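PDB 2FVG: endoglucanase, which is probably an aminopeptidase of the M42 peptidase family, binding two divalent metal ions per subunit. Local coordinates for residues 259-262 / 263-267; 318-321 / 322-325; 20-23 / 24-27. All coordinates share one frame; numbering follows the deposited sequence.

Contact 1. Residues 259-262 / 263-267; sequences FQTI and VDTAK
Phe259 and Val263, Gln260 and Asp264, and Thr261 and Thr265 meet as i to i+4 pairs within a single helix, 256-268, which connects the short parallel strands 244-245 and 274-275 in a beta-alpha-beta unit. Regular backbone bonds join the two turns, as in that from Val263 N to Phe259 O at 3.1 Å. On the apolar side CG2 of Val263 sits over one face of the Phe259 ring, offset toward its rim and 4.1 Å from the ring centroid, a CH-pi contact. The branched valine suits this place because the methyl anti to its own carbonyl carbon is carried back toward the preceding turn and its ring. A polar pair lies beside it: Gln260 NE2 donates to Asp264 OD1 over 2.8 Å. This bond is bent, with 141° at the hydrogen; it reaches OD1 on the syn side but 32° out of the carboxylate plane, the amide and carboxylate being turned 63° against each other. The glutamine chain can make the reach because it is bent at chi2. Thr265 brings its hydroxyl back to its own helix: Thr265 OG1 donates to Thr261 O at 2.6 Å from above the carbonyl plane, while Thr265 N approaches the same oxygen from the opposite face. Two bonds thus grip one carbonyl, and the buried hydroxyl is satisfied locally. Thr261 OG1 does likewise one turn earlier, bonding to Glu257 O. Around the helix, Ile245 of strand 244-245 packs on Phe259, Ile262 and Val263, Phe247 meets the Phe259 ring edge-to-face, and helices 316-332 and 334-337 cover Ile262, Thr265 and Thr261.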
ATOM      1  N   PHE A 259     -19.550  -2.736  -9.561  1.00 33.30           N
ATOM      2  CA  PHE A 259     -18.604  -2.912 -10.651  1.00 31.27           C
ATOM      3  C   PHE A 259     -18.978  -1.987 -11.817  1.00 30.90           C
ATOM      4  O   PHE A 259     -18.143  -1.232 -12.313  1.00 31.98           O
ATOM      5  CB  PHE A 259     -18.541  -4.385 -11.113  1.00 30.70           C
ATOM      6  CG  PHE A 259     -17.690  -4.596 -12.353  1.00 31.46           C
ATOM      7  CD1 PHE A 259     -16.309  -4.744 -12.256  1.00 30.29           C
ATOM      8  CD2 PHE A 259     -18.270  -4.617 -13.616  1.00 26.85           C
ATOM      9  CE1 PHE A 259     -15.519  -4.914 -13.405  1.00 27.59           C
ATOM     10  CE2 PHE A 259     -17.492  -4.793 -14.759  1.00 30.38           C
ATOM     11  CZ  PHE A 259     -16.115  -4.939 -14.650  1.00 27.57           C
ATOM     12  N   GLN A 260     -20.249  -2.027 -12.208  1.00 29.33           N
ATOM     13  CA  GLN A 260     -20.753  -1.275 -13.346  1.00 30.35           C
ATOM     14  C   GLN A 260     -20.731   0.228 -13.136  1.00 29.50           C
ATOM     15  O   GLN A 260     -20.474   0.964 -14.079  1.00 27.64           O
ATOM     16  CB  GLN A 260     -22.161  -1.750 -13.713  1.00 30.25           C
ATOM     17  CG  GLN A 260     -22.628  -1.330 -15.110  1.00 39.97           C
ATOM     18  CD  GLN A 260     -21.771  -1.923 -16.226  1.00 45.38           C
ATOM     19  OE1 GLN A 260     -21.457  -3.118 -16.227  1.00 47.21           O
ATOM     20  NE2 GLN A 260     -21.396  -1.088 -17.184  1.00 43.53           N
ATOM     21  N   THR A 261     -21.002   0.680 -11.911  1.00 29.64           N
ATOM     22  CA  THR A 261     -20.944   2.106 -11.584  1.00 29.75           C
ATOM     23  C   THR A 261     -19.537   2.633 -11.793  1.00 29.55           C
ATOM     24  O   THR A 261     -19.347   3.726 -12.339  1.00 30.52           O
ATOM     25  CB  THR A 261     -21.376   2.387 -10.119  1.00 29.89           C
ATOM     26  OG1 THR A 261     -22.743   2.016  -9.956  1.00 28.15           O
ATOM     27  CG2 THR A 261     -21.221   3.863  -9.758  1.00 27.98           C
ATOM     28  N   ILE A 262     -18.552   1.860 -11.347  1.00 28.15           N
ATOM     29  CA  ILE A 262     -17.164   2.253 -11.492  1.00 26.44           C
ATOM     30  C   ILE A 262     -16.776   2.341 -12.975  1.00 26.60           C
ATOM     31  O   ILE A 262     -16.184   3.321 -13.425  1.00 27.93           O
ATOM     32  CB  ILE A 262     -16.233   1.299 -10.735  1.00 25.73           C
ATOM     33  CG1 ILE A 262     -16.550   1.346  -9.240  1.00 30.15           C
ATOM     34  CG2 ILE A 262     -14.794   1.711 -10.941  1.00 25.68           C
ATOM     35  CD1 ILE A 262     -15.764   0.314  -8.390  1.00 24.88           C
ATOM     36  N   VAL A 263     -17.145   1.325 -13.735  1.00 26.60           N
ATOM     37  CA  VAL A 263     -16.861   1.291 -15.167  1.00 28.43           C
ATOM     38  C   VAL A 263     -17.544   2.442 -15.898  1.00 27.40           C
ATOM     39  O   VAL A 263     -16.921   3.119 -16.716  1.00 26.81           O
ATOM     40  CB  VAL A 263     -17.319  -0.046 -15.792  1.00 28.96           C
ATOM     41  CG1 VAL A 263     -17.412   0.065 -17.322  1.00 31.40           C
ATOM     42  CG2 VAL A 263     -16.407  -1.150 -15.365  1.00 28.02           C
ATOM     43  N   ASP A 264     -18.819   2.658 -15.612  1.00 28.01           N
ATOM     44  CA  ASP A 264     -19.555   3.738 -16.282  1.00 28.93           C
ATOM     45  C   ASP A 264     -18.974   5.110 -15.917  1.00 28.89           C
ATOM     46  O   ASP A 264     -18.817   5.963 -16.779  1.00 31.24           O
ATOM     47  CB  ASP A 264     -21.037   3.624 -15.979  1.00 31.21           C
ATOM     48  CG  ASP A 264     -21.669   2.396 -16.635  1.00 37.99           C
ATOM     49  OD1 ASP A 264     -20.935   1.623 -17.289  1.00 42.70           O
ATOM     50  OD2 ASP A 264     -22.899   2.206 -16.509  1.00 47.04           O
ATOM     51  N   THR A 265     -18.597   5.287 -14.652  1.00 31.60           N
ATOM     52  CA  THR A 265     -17.983   6.531 -14.166  1.00 30.21           C
ATOM     53  C   THR A 265     -16.706   6.813 -14.944  1.00 31.42           C
ATOM     54  O   THR A 265     -16.437   7.948 -15.341  1.00 33.03           O
ATOM     55  CB  THR A 265     -17.648   6.428 -12.660  1.00 31.16           C
ATOM     56  OG1 THR A 265     -18.855   6.241 -11.914  1.00 27.34           O
ATOM     57  CG2 THR A 265     -16.947   7.680 -12.161  1.00 23.75           C
ATOM     58  N   ALA A 266     -15.912   5.771 -15.146  1.00 32.52           N
ATOM     59  CA  ALA A 266     -14.687   5.864 -15.926  1.00 32.86           C
ATOM     60  C   ALA A 266     -14.982   6.278 -17.368  1.00 33.56           C
ATOM     61  O   ALA A 266     -14.414   7.260 -17.862  1.00 32.77           O
ATOM     62  CB  ALA A 266     -13.969   4.549 -15.905  1.00 33.44           C
ATOM     63  N   LYS A 267     -15.881   5.538 -18.029  1.00 32.36           N
ATOM     64  CA  LYS A 267     -16.233   5.794 -19.423  1.00 35.27           C
ATOM     65  C   LYS A 267     -16.822   7.175 -19.641  1.00 33.55           C
ATOM     66  O   LYS A 267     -16.517   7.818 -20.631  1.00 34.60           O
ATOM     67  CB  LYS A 267     -17.206   4.726 -19.956  1.00 35.40           C
ATOM     68  CG  LYS A 267     -16.558   3.354 -20.157  1.00 40.55           C
ATOM     69  CD  LYS A 267     -17.547   2.180 -20.253  1.00 39.62           C
ATOM     70  CE  LYS A 267     -18.557   2.295 -21.383  1.00 51.50           C
ATOM     71  NZ  LYS A 267     -19.448   1.096 -21.406  1.00 52.02           N
TER

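Contact 2. Residues 318-321 / 322-325; sequences DYEN and TKKL
Asp318 meets Thr322 through its carbonyl oxygen, which takes two bonds from that one residue in the next turn of helix 316-332. Thr322 N donates to Asp318 O at 2.9 Å, whereas Thr322 OG1, 2.8 Å from Asp318 O, stands 40° out of the carbonyl plane. With OG1 beside its own backbone N (chi1 -54°), the threonine can turn its hydroxyl back onto this carbonyl, and Thr322 OG1 also bonds Thr302 OG1 on strand 297-306. The carboxylate of Asp318 is engaged by backbone NH groups of Gly240 and Gly242. Tyr319 O accepts from Lys323 N at 3.0 Å, while the tyrosine ring leads its hydroxyl to Ser173 and Asp177 of helix 166-180. Glu320 lies side by side with Lys323, the two chains pointing the same way, and their ends close a salt bridge: Lys323 NZ stands 2.9 Å from Glu320 OE1, on the syn lone pair of that oxygen. Bends at chi2 of the glutamate and chi3 of the lysine bring the two charged ends together. Lys324 NZ is 4.5 Å from Glu320 OE1, too far for a salt bridge but near enough to add, probably, to the favourable field. Asn321 runs alongside Lys324, with Asn321 OD1 4.0 Å from the methylene CD of Lys324, and Asn321 O accepts from Leu325 N at 2.9 Å. Leucine suits the inner side here, where its side chain packs on Ile300 and on helix 256-268. The pattern is that of an amphipathic helix packed on the central mixed sheet of an M42 peptidase, with the side chain of Thr322 about 9 Å from that of Glu220, a predicted zinc ligand.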
ATOM      1  N   ASP A 318      -1.244   6.243 -15.235  1.00 24.92           N
ATOM      2  CA  ASP A 318      -2.176   5.321 -14.574  1.00 23.79           C
ATOM      3  C   ASP A 318      -2.488   5.835 -13.174  1.00 23.87           C
ATOM      4  O   ASP A 318      -3.630   5.836 -12.746  1.00 24.64           O
ATOM      5  CB  ASP A 318      -1.566   3.938 -14.420  1.00 23.54           C
ATOM      6  CG  ASP A 318      -1.482   3.180 -15.707  1.00 30.22           C
ATOM      7  OD1 ASP A 318      -2.201   3.487 -16.691  1.00 28.88           O
ATOM      8  OD2 ASP A 318      -0.682   2.239 -15.711  1.00 19.47           O
ATOM      9  N   TYR A 319      -1.446   6.206 -12.440  1.00 23.53           N
ATOM     10  CA  TYR A 319      -1.609   6.777 -11.111  1.00 23.50           C
ATOM     11  C   TYR A 319      -2.599   7.965 -11.109  1.00 24.23           C
ATOM     12  O   TYR A 319      -3.484   8.055 -10.236  1.00 22.69           O
ATOM     13  CB  TYR A 319      -0.255   7.236 -10.593  1.00 23.06           C
ATOM     14  CG  TYR A 319      -0.340   7.953  -9.271  1.00 23.63           C
ATOM     15  CD1 TYR A 319      -0.546   9.343  -9.210  1.00 21.04           C
ATOM     16  CD2 TYR A 319      -0.189   7.253  -8.078  1.00 24.86           C
ATOM     17  CE1 TYR A 319      -0.629   9.997  -7.988  1.00 20.68           C
ATOM     18  CE2 TYR A 319      -0.256   7.884  -6.872  1.00 17.86           C
ATOM     19  CZ  TYR A 319      -0.473   9.240  -6.816  1.00 25.88           C
ATOM     20  OH  TYR A 319      -0.515   9.833  -5.581  1.00 26.54           O
ATOM     21  N   GLU A 320      -2.443   8.866 -12.079  1.00 24.63           N
ATOM     22  CA  GLU A 320      -3.290  10.046 -12.197  1.00 24.70           C
ATOM     23  C   GLU A 320      -4.725   9.698 -12.503  1.00 24.99           C
ATOM     24  O   GLU A 320      -5.645  10.370 -12.035  1.00 25.75           O
ATOM     25  CB  GLU A 320      -2.770  10.998 -13.281  1.00 27.52           C
ATOM     26  CG  GLU A 320      -1.589  11.826 -12.847  1.00 39.18           C
ATOM     27  CD  GLU A 320      -1.926  12.730 -11.665  1.00 50.95           C
ATOM     28  OE1 GLU A 320      -2.938  13.465 -11.755  1.00 54.24           O
ATOM     29  OE2 GLU A 320      -1.177  12.704 -10.654  1.00 51.62           O
ATOM     30  N   ASN A 321      -4.915   8.671 -13.322  1.00 24.95           N
ATOM     31  CA  ASN A 321      -6.253   8.227 -13.678  1.00 23.65           C
ATOM     32  C   ASN A 321      -6.963   7.526 -12.538  1.00 25.28           C
ATOM     33  O   ASN A 321      -8.196   7.601 -12.427  1.00 25.81           O
ATOM     34  CB  ASN A 321      -6.196   7.373 -14.921  1.00 22.47           C
ATOM     35  CG  ASN A 321      -6.005   8.198 -16.142  1.00 23.95           C
ATOM     36  OD1 ASN A 321      -6.741   9.158 -16.362  1.00 26.56           O
ATOM     37  ND2 ASN A 321      -5.025   7.839 -16.954  1.00 23.57           N
ATOM     38  N   THR A 322      -6.185   6.828 -11.714  1.00 20.83           N
ATOM     39  CA  THR A 322      -6.706   6.196 -10.507  1.00 23.61           C
ATOM     40  C   THR A 322      -7.213   7.294  -9.566  1.00 24.54           C
ATOM     41  O   THR A 322      -8.343   7.222  -9.061  1.00 25.78           O
ATOM     42  CB  THR A 322      -5.629   5.400  -9.788  1.00 20.55           C
ATOM     43  OG1 THR A 322      -5.047   4.472 -10.704  1.00 23.86           O
ATOM     44  CG2 THR A 322      -6.236   4.613  -8.600  1.00 24.99           C
ATOM     45  N   LYS A 323      -6.380   8.311  -9.340  1.00 23.59           N
ATOM     46  CA  LYS A 323      -6.747   9.452  -8.516  1.00 21.47           C
ATOM     47  C   LYS A 323      -7.990  10.147  -9.092  1.00 22.87           C
ATOM     48  O   LYS A 323      -8.896  10.515  -8.342  1.00 22.45           O
ATOM     49  CB  LYS A 323      -5.575  10.432  -8.433  1.00 23.52           C
ATOM     50  CG  LYS A 323      -5.889  11.727  -7.691  1.00 29.31           C
ATOM     51  CD  LYS A 323      -4.918  12.856  -8.011  1.00 38.59           C
ATOM     52  CE  LYS A 323      -5.267  13.572  -9.323  1.00 48.52           C
ATOM     53  NZ  LYS A 323      -4.359  14.737  -9.607  1.00 48.54           N
ATOM     54  N   LYS A 324      -8.039  10.350 -10.411  1.00 23.89           N
ATOM     55  CA  LYS A 324      -9.212  10.983 -11.034  1.00 23.69           C
ATOM     56  C   LYS A 324     -10.470  10.171 -10.765  1.00 21.92           C
ATOM     57  O   LYS A 324     -11.479  10.709 -10.365  1.00 23.00           O
ATOM     58  CB  LYS A 324      -9.053  11.132 -12.547  1.00 22.54           C
ATOM     59  CG  LYS A 324      -8.232  12.315 -13.051  1.00 32.24           C
ATOM     60  CD  LYS A 324      -8.325  12.356 -14.582  1.00 28.64           C
ATOM     61  CE  LYS A 324      -7.505  13.473 -15.215  1.00 44.67           C
ATOM     62  NZ  LYS A 324      -6.042  13.261 -15.072  1.00 49.15           N
ATOM     63  N   LEU A 325     -10.398   8.867 -10.997  1.00 22.42           N
ATOM     64  CA  LEU A 325     -11.526   7.956 -10.790  1.00 24.26           C
ATOM     65  C   LEU A 325     -12.046   7.939  -9.348  1.00 23.64           C
ATOM     66  O   LEU A 325     -13.244   7.977  -9.130  1.00 24.86           O
ATOM     67  CB  LEU A 325     -11.163   6.532 -11.245  1.00 24.32           C
ATOM     68  CG  LEU A 325     -12.257   5.467 -11.263  1.00 24.27           C
ATOM     69  CD1 LEU A 325     -13.488   5.927 -12.071  1.00 21.54           C
ATOM     70  CD2 LEU A 325     -11.708   4.160 -11.804  1.00 24.02           C
TER

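Contact 3. Residues 20-23 / 24-27; sequences VRDF and IKSK
The backbone from Val20 to Lys27 is helical throughout, and its i to i+4 bonds become less straight toward the end. Ile24 N donates to Val20 O at 3.0 Å in an almost straight bond, 177° at the hydrogen, whereas Lys27 N reaches Phe23 O at 3.2 Å and 141°, close to the end of helix 18-28. Phe23 O has a second donor: Ser26 OG comes within 2.7 Å, in the carbonyl plane and on a lone pair. Serine suits this place because its small side chain can hold OG between its own N and carbonyl carbon (chi1 69°), from where the hydroxyl reaches back three residues. The Phe23 ring is covered on one face by Lys27, whose CG lies above it, offset toward the rim; farther along the same chain Lys27 CE touches the ring carbon CZ of Phe23 at 3.6 Å. A fold at chi2 takes the aliphatic part of the lysine across the ring. On the inner side Val20 and Ile24 run side by side, Val20 CG1 meeting Ile24 CD1 at 3.8 Å, and helix 166-180 packs against both. Asp22 and Lys25 point the same way and make a long salt bridge, Asp22 OD1 to Lys25 NZ 3.5 Å. Lys25 NZ is also 4.6 Å from Arg21 NE, while the guanidinium of Arg21 bonds Gly41 O through NH1. The aspartate probably eases the proximity of these two cations, although at such a length its pull is likely to be modest; the ring contact draws on the methylenes of Lys27, so that one residue type serves here by its charge and there by its hydrocarbon.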
ATOM      1  N   VAL A  20       5.048   5.800   9.035  1.00 34.88           N
ATOM      2  CA  VAL A  20       4.175   6.036   7.871  1.00 33.89           C
ATOM      3  C   VAL A  20       2.900   6.737   8.305  1.00 34.82           C
ATOM      4  O   VAL A  20       2.481   7.712   7.667  1.00 35.26           O
ATOM      5  CB  VAL A  20       3.827   4.742   7.088  1.00 33.99           C
ATOM      6  CG1 VAL A  20       2.838   5.053   5.976  1.00 30.78           C
ATOM      7  CG2 VAL A  20       5.089   4.119   6.507  1.00 34.44           C
ATOM      8  N   ARG A  21       2.286   6.252   9.391  1.00 35.73           N
ATOM      9  CA  ARG A  21       1.048   6.859   9.914  1.00 34.22           C
ATOM     10  C   ARG A  21       1.293   8.314  10.308  1.00 32.66           C
ATOM     11  O   ARG A  21       0.501   9.192   9.963  1.00 37.60           O
ATOM     12  CB  ARG A  21       0.463   6.039  11.083  1.00 35.36           C
ATOM     13  CG  ARG A  21      -0.865   6.562  11.625  1.00 31.86           C
ATOM     14  CD  ARG A  21      -1.447   5.763  12.791  1.00 31.75           C
ATOM     15  NE  ARG A  21      -0.476   5.528  13.856  1.00 35.88           N
ATOM     16  CZ  ARG A  21       0.033   4.338  14.146  1.00 40.36           C
ATOM     17  NH1 ARG A  21      -0.378   3.259  13.497  1.00 37.92           N
ATOM     18  NH2 ARG A  21       0.928   4.218  15.118  1.00 37.70           N
ATOM     19  N   ASP A  22       2.394   8.585  11.004  1.00 32.65           N
ATOM     20  CA  ASP A  22       2.736   9.969  11.388  1.00 34.10           C
ATOM     21  C   ASP A  22       2.927  10.877  10.172  1.00 34.37           C
ATOM     22  O   ASP A  22       2.514  12.048  10.179  1.00 33.67           O
ATOM     23  CB  ASP A  22       3.993  10.024  12.277  1.00 33.97           C
ATOM     24  CG  ASP A  22       3.754   9.449  13.673  1.00 36.44           C
ATOM     25  OD1 ASP A  22       2.580   9.261  14.065  1.00 37.43           O
ATOM     26  OD2 ASP A  22       4.745   9.189  14.384  1.00 44.16           O
ATOM     27  N   PHE A  23       3.557  10.340   9.133  1.00 34.98           N
ATOM     28  CA  PHE A  23       3.785  11.108   7.926  1.00 34.56           C
ATOM     29  C   PHE A  23       2.450  11.495   7.275  1.00 34.11           C
ATOM     30  O   PHE A  23       2.186  12.667   7.031  1.00 35.91           O
ATOM     31  CB  PHE A  23       4.693  10.336   6.955  1.00 34.42           C
ATOM     32  CG  PHE A  23       4.991  11.092   5.698  1.00 35.83           C
ATOM     33  CD1 PHE A  23       6.011  12.039   5.663  1.00 33.92           C
ATOM     34  CD2 PHE A  23       4.235  10.878   4.554  1.00 27.39           C
ATOM     35  CE1 PHE A  23       6.278  12.752   4.505  1.00 37.95           C
ATOM     36  CE2 PHE A  23       4.493  11.584   3.400  1.00 38.47           C
ATOM     37  CZ  PHE A  23       5.517  12.519   3.370  1.00 29.99           C
ATOM     38  N   ILE A  24       1.608  10.505   7.010  1.00 32.94           N
ATOM     39  CA  ILE A  24       0.310  10.729   6.383  1.00 32.21           C
ATOM     40  C   ILE A  24      -0.509  11.761   7.170  1.00 33.54           C
ATOM     41  O   ILE A  24      -1.056  12.728   6.597  1.00 35.46           O
ATOM     42  CB  ILE A  24      -0.443   9.382   6.188  1.00 35.21           C
ATOM     43  CG1 ILE A  24       0.331   8.478   5.204  1.00 31.68           C
ATOM     44  CG2 ILE A  24      -1.840   9.656   5.698  1.00 31.92           C
ATOM     45  CD1 ILE A  24      -0.248   7.042   5.026  1.00 30.23           C
ATOM     46  N   LYS A  25      -0.542  11.580   8.491  1.00 35.54           N
ATOM     47  CA  LYS A  25      -1.210  12.495   9.421  1.00 37.40           C
ATOM     48  C   LYS A  25      -0.740  13.943   9.201  1.00 35.86           C
ATOM     49  O   LYS A  25      -1.561  14.844   9.030  1.00 35.43           O
ATOM     50  CB  LYS A  25      -0.898  12.051  10.847  1.00 37.29           C
ATOM     51  CG  LYS A  25      -1.754  12.650  11.933  1.00 45.41           C
ATOM     52  CD  LYS A  25      -1.349  12.110  13.319  1.00 45.57           C
ATOM     53  CE  LYS A  25      -1.358  10.570  13.365  1.00 56.17           C
ATOM     54  NZ  LYS A  25      -0.803  10.014  14.641  1.00 60.78           N
ATOM     55  N   SER A  26       0.573  14.161   9.162  1.00 35.07           N
ATOM     56  CA  SER A  26       1.109  15.515   8.952  1.00 36.94           C
ATOM     57  C   SER A  26       0.665  16.131   7.624  1.00 36.80           C
ATOM     58  O   SER A  26       0.529  17.354   7.515  1.00 38.07           O
ATOM     59  CB  SER A  26       2.637  15.561   9.082  1.00 37.59           C
ATOM     60  OG  SER A  26       3.278  14.877   8.014  1.00 44.15           O
ATOM     61  N   LYS A  27       0.416  15.290   6.625  1.00 36.15           N
ATOM     62  CA  LYS A  27      -0.021  15.780   5.320  1.00 35.30           C
ATOM     63  C   LYS A  27      -1.524  16.018   5.176  1.00 34.14           C
ATOM     64  O   LYS A  27      -1.944  16.876   4.389  1.00 32.49           O
ATOM     65  CB  LYS A  27       0.480  14.862   4.195  1.00 34.95           C
ATOM     66  CG  LYS A  27       2.008  14.708   4.142  1.00 33.11           C
ATOM     67  CD  LYS A  27       2.748  16.057   4.025  1.00 30.36           C
ATOM     68  CE  LYS A  27       4.245  15.832   4.069  1.00 34.81           C
ATOM     69  NZ  LYS A  27       5.022  17.095   3.954  1.00 40.06           N
TER

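How the contacts relate
Along the chain contact 3 comes first, on helix 18-28, then contact 1 on helix 256-268 and contact 2 on helix 316-332. Contacts 1 and 2 have centres 14 Å apart and touch: Leu325 CD1 packs against Thr265 CG2 at 3.9 Å, so the two helices abut. Contact 3 stands apart, its centre 21 Å from that of contact 2 and 31 Å from that of contact 1. Helix 166-180 nevertheless links it to contact 2, since it packs on Val20 and Ile24 and also meets Tyr319 and Lys323. The helices of the three contacts, 18-28, 256-268 and 316-332, thus help to frame the domain that carries the predicted two-metal site, each bringing a side chain within about 12 Å of that of a predicted ligand.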